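Excinuclease ABC, subunit A. (Deinococcus radiodurans, PDB 2VF7) binds DNA, zinc and ATP, which it hydrolyses, and as a UvrA-family ABC protein probably takes part in recognising DNA damage for excision repair. Local coordinates at residues Lys684-Ala687 with Asp688-Ala691. The protein carries 1 engineered substitution. Residues are numbered along the deposited sequence; the frame is centred on the assembly and turned at random.
Sequences KNIA and DVLA
N685 and D688 close a capping box at the start of the short helix 686-690, each side chain bonding to the other residue's backbone. OD1 of N685 accepts from N of D688 at 2.6 Å, the donor lying close to the line of the amide C=O, and takes a second, weak bond from N of A687. In return N of N685 points almost straight at OD1 of D688 (2.9 Å, 170° at the hydrogen), meeting the anti side of the carboxylate. With CG between the backbone N and the carbonyl carbon (chi1 58°), the N685 side chain bends back so that OD1 reaches the amides of the first turn. Amide and carboxylate lie stacked, their planes 5° apart. An alanine here keeps the backbone bond to D688 but would probably leave the amides of D688 and A687 without their side-chain acceptor and strip the stacked amide from the carboxylate. Behind the cap, N of V689 bonds to O of N685, and N of A691 to O of A687 at 3.0 Å. I686 and L690 both lie against F609 of helix 609-617 and Y672. The helix belongs to the ABC transporter part of the chain, the side chain of A687 about 8 Å from that of zinc ligand C667. CB of K684 rests 4.1 Å from CG1 of V689. CD1 of I686 meets CG2 of V689 at 4.2 Å.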
loop_
_atom_site.group_PDB
_atom_site.type_symbol
_atom_site.label_atom_id
_atom_site.label_comp_id
_atom_site.label_asym_id
_atom_site.label_seq_id
_atom_site.Cartn_x
_atom_site.Cartn_y
_atom_site.Cartn_z
ATOM N N LYS A 684 16.808 41.402 3.274
ATOM C CA LYS A 684 16.025 40.182 3.050
ATOM C C LYS A 684 16.341 39.529 1.697
ATOM O O LYS A 684 16.365 40.218 0.680
ATOM C CB LYS A 684 14.533 40.524 3.068
ATOM C CG LYS A 684 13.996 40.953 4.423
ATOM C CD LYS A 684 12.526 40.570 4.593
ATOM C CE LYS A 684 11.985 41.074 5.943
ATOM N NZ LYS A 684 12.945 40.819 7.062
ATOM N N ASN A 685 16.563 38.212 1.652
ATOM C CA ASN A 685 16.698 37.544 0.345
ATOM C C ASN A 685 15.315 37.299 -0.230
ATOM O O ASN A 685 14.347 37.713 0.377
ATOM C CB ASN A 685 17.621 36.292 0.350
ATOM C CG ASN A 685 17.178 35.197 1.334
ATOM O OD1 ASN A 685 15.996 34.924 1.484
ATOM N ND2 ASN A 685 18.140 34.573 2.003
ATOM N N ILE A 686 15.196 36.678 -1.397
ATOM C CA ILE A 686 13.884 36.564 -2.040
ATOM C C ILE A 686 13.008 35.511 -1.340
ATOM O O ILE A 686 11.777 35.557 -1.429
ATOM C CB ILE A 686 13.996 36.281 -3.586
ATOM C CG1 ILE A 686 12.616 36.308 -4.272
ATOM C CG2 ILE A 686 14.685 34.931 -3.861
ATOM C CD1 ILE A 686 11.917 37.714 -4.400
ATOM N N ALA A 687 13.657 34.565 -0.661
ATOM C CA ALA A 687 12.990 33.519 0.112
ATOM C C ALA A 687 12.613 34.085 1.462
ATOM O O ALA A 687 11.644 33.636 2.078
ATOM C CB ALA A 687 13.925 32.324 0.287
ATOM N N ASP A 688 13.387 35.078 1.916
ATOM C CA ASP A 688 13.072 35.819 3.132
ATOM C C ASP A 688 11.748 36.524 2.941
ATOM O O ASP A 688 10.929 36.521 3.867
ATOM C CB ASP A 688 14.152 36.838 3.504
ATOM C CG ASP A 688 15.330 36.232 4.277
ATOM O OD1 ASP A 688 16.450 36.718 4.078
ATOM O OD2 ASP A 688 15.155 35.304 5.094
ATOM N N VAL A 689 11.497 37.094 1.753
ATOM C CA VAL A 689 10.192 37.741 1.530
ATOM C C VAL A 689 9.021 36.768 1.343
ATOM O O VAL A 689 7.965 36.984 1.873
ATOM C CB VAL A 689 10.172 38.925 0.457
ATOM C CG1 VAL A 689 11.510 39.715 0.388
ATOM C CG2 VAL A 689 9.701 38.505 -0.912
ATOM N N LEU A 690 9.207 35.698 0.588
ATOM C CA LEU A 690 8.173 34.679 0.437
ATOM C C LEU A 690 7.783 33.949 1.725
ATOM O O LEU A 690 6.658 33.507 1.834
ATOM C CB LEU A 690 8.573 33.702 -0.644
ATOM C CG LEU A 690 8.611 34.327 -2.039
ATOM C CD1 LEU A 690 9.410 33.458 -2.976
ATOM C CD2 LEU A 690 7.185 34.559 -2.573
ATOM N N ALA A 691 8.712 33.846 2.686
ATOM C CA ALA A 691 8.445 33.324 4.038
ATOM C C ALA A 691 7.682 34.292 4.965
ATOM O O ALA A 691 7.295 33.932 6.100
ATOM C CB ALA A 691 9.743 32.879 4.696
#